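Local structure of ribose 5-phosphate isomerase (Giardia lamblia, 3S5P) at residues Lys100-Ala105 and Asn121-Ala126. The protein probably interconverts ribose 5-phosphate and ribulose 5-phosphate, the isomerase step of the pentose phosphate pathway. Sequence-based numbering, arbitrary orientation.
Sequences KGIRCA and NANALA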
loop_
_atom_site.group_PDB
_atom_site.type_symbol
_atom_site.label_atom_id
_atom_site.label_comp_id
_atom_site.label_asym_id
_atom_site.label_seq_id
_atom_site.Cartn_x
_atom_site.Cartn_y
_atom_site.Cartn_z
ATOM N N LYS A 100 -4.428 -5.424 14.097
ATOM C CA LYS A 100 -5.226 -4.373 14.690
ATOM C C LYS A 100 -4.328 -3.195 15.092
ATOM O O LYS A 100 -3.220 -3.391 15.602
ATOM C CB LYS A 100 -6.024 -4.940 15.862
ATOM C CG LYS A 100 -7.152 -5.862 15.393
ATOM C CD LYS A 100 -8.239 -6.023 16.459
ATOM C CE LYS A 100 -9.641 -5.924 15.837
ATOM N NZ LYS A 100 -10.672 -5.428 16.828
ATOM N N GLY A 101 -4.788 -1.972 14.821
ATOM C CA GLY A 101 -4.045 -0.802 15.264
ATOM C C GLY A 101 -2.785 -0.457 14.491
ATOM O O GLY A 101 -2.025 0.414 14.911
ATOM N N ILE A 102 -2.561 -1.147 13.377
ATOM C CA ILE A 102 -1.463 -0.873 12.459
ATOM C C ILE A 102 -2.009 -0.384 11.120
ATOM O O ILE A 102 -2.909 -0.978 10.525
ATOM C CB ILE A 102 -0.578 -2.120 12.211
ATOM C CG1 ILE A 102 0.134 -2.561 13.494
ATOM C CG2 ILE A 102 0.496 -1.839 11.152
ATOM C CD1 ILE A 102 1.362 -1.726 13.849
ATOM N N ARG A 103 -1.438 0.717 10.654
ATOM C CA ARG A 103 -1.762 1.265 9.364
ATOM C C ARG A 103 -0.457 1.409 8.579
ATOM O O ARG A 103 0.358 2.317 8.846
ATOM C CB ARG A 103 -2.464 2.604 9.544
ATOM C CG ARG A 103 -3.843 2.430 10.156
ATOM C CD ARG A 103 -4.408 3.719 10.787
ATOM N NE ARG A 103 -3.647 4.206 11.946
ATOM C CZ ARG A 103 -3.775 3.732 13.177
ATOM N NH1 ARG A 103 -4.576 2.686 13.416
ATOM N NH2 ARG A 103 -3.061 4.267 14.167
ATOM N N CYS A 104 -0.280 0.522 7.608
ATOM C CA CYS A 104 0.969 0.421 6.903
ATOM C C CYS A 104 0.835 0.945 5.481
ATOM O O CYS A 104 -0.046 0.534 4.702
ATOM C CB CYS A 104 1.505 -1.011 6.949
ATOM S SG CYS A 104 3.071 -1.278 6.110
ATOM N N ALA A 105 1.722 1.879 5.179
ATOM C CA ALA A 105 1.723 2.605 3.934
ATOM C C ALA A 105 2.922 2.121 3.125
ATOM O O ALA A 105 4.052 2.266 3.566
ATOM C CB ALA A 105 1.852 4.083 4.233
ATOM N N ASN A 121 -3.003 8.466 8.655
ATOM C CA ASN A 121 -2.460 8.204 9.997
ATOM C C ASN A 121 -1.624 6.917 10.046
ATOM O O ASN A 121 -1.720 6.141 10.987
ATOM C CB ASN A 121 -3.585 8.188 11.080
ATOM C CG ASN A 121 -3.040 8.328 12.477
ATOM O OD1 ASN A 121 -1.968 8.878 12.657
ATOM N ND2 ASN A 121 -3.758 7.785 13.481
ATOM N N ALA A 122 -0.797 6.699 9.026
ATOM C CA ALA A 122 0.016 5.506 8.974
ATOM C C ALA A 122 0.999 5.549 10.141
ATOM O O ALA A 122 1.534 6.600 10.452
ATOM C CB ALA A 122 0.746 5.394 7.656
ATOM N N ASN A 123 1.186 4.411 10.803
ATOM C CA ASN A 123 2.210 4.283 11.816
ATOM C C ASN A 123 3.246 3.227 11.416
ATOM O O ASN A 123 4.068 2.846 12.219
ATOM C CB ASN A 123 1.586 3.963 13.212
ATOM C CG ASN A 123 0.596 2.816 13.166
ATOM O OD1 ASN A 123 0.476 2.130 12.157
ATOM N ND2 ASN A 123 -0.120 2.601 14.260
ATOM N N ALA A 124 3.163 2.719 10.183
ATOM C CA ALA A 124 4.171 1.804 9.652
ATOM C C ALA A 124 4.451 2.225 8.234
ATOM O O ALA A 124 3.527 2.560 7.492
ATOM C CB ALA A 124 3.683 0.364 9.693
ATOM N N LEU A 125 5.724 2.249 7.859
ATOM C CA LEU A 125 6.093 2.539 6.492
ATOM C C LEU A 125 6.710 1.264 5.920
ATOM O O LEU A 125 7.623 0.695 6.531
ATOM C CB LEU A 125 7.127 3.672 6.469
ATOM C CG LEU A 125 7.778 4.000 5.109
ATOM C CD1 LEU A 125 6.728 4.514 4.107
ATOM C CD2 LEU A 125 8.906 5.023 5.252
ATOM N N ALA A 126 6.221 0.811 4.770
ATOM C CA ALA A 126 6.860 -0.300 4.066
ATOM C C ALA A 126 7.666 0.221 2.904
ATOM O O ALA A 126 7.175 1.041 2.131
ATOM C CB ALA A 126 5.837 -1.299 3.581
#
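Asn123 and Arg103 account for the side-chain hydrogen bonds that join the two segments. The Asn123 amide spans two backbone positions: OD1 accepts from Arg103 N at 2.8 Å, almost straight (176° at the hydrogen), while ND2 donates to Gly101 O at 3.0 Å, with that oxygen close to the amide plane. Each end of the amide thus has a partner of matching polarity, which fixes its flip. With CG between its own backbone N and carbonyl carbon (chi1 50°), the side chain turns across to Gly101 and Arg103. Arg103, bent at chi3 (-65°), reaches the second segment through NE, which donates to Asn121 O at 2.9 Å, from above the carbonyl plane. Asn123 ND2 lies over one face of this guanidinium, whereas Asn121 OD1 is held by Arg117.

Backbone bonding continues the join. Arg103 O accepts from both Asn123 N and Ala124 N; the latter bond and Ala105 N to Ala124 O (3.0 Å) flank Ala124 as the parallel pairing starts, and Ala126 N to Ala105 O (2.9 Å) carries it on.

Apolar contacts fall on both faces of the sheet. Cys104 CB meets Ala124 CB at 3.8 Å, and SG reaches Ala126 CB; on the face of Ala105, its CB packs on Ala122 CB at 3.8 Å, beside Ala116 of helix 110-118.

Strand 104-106, helix 110-118 and strand 124-128 form a beta-alpha-beta crossover, with strand 104-106 outermost, within this chain, in the five-stranded parallel sheet of the Rossmann-like RpiB fold.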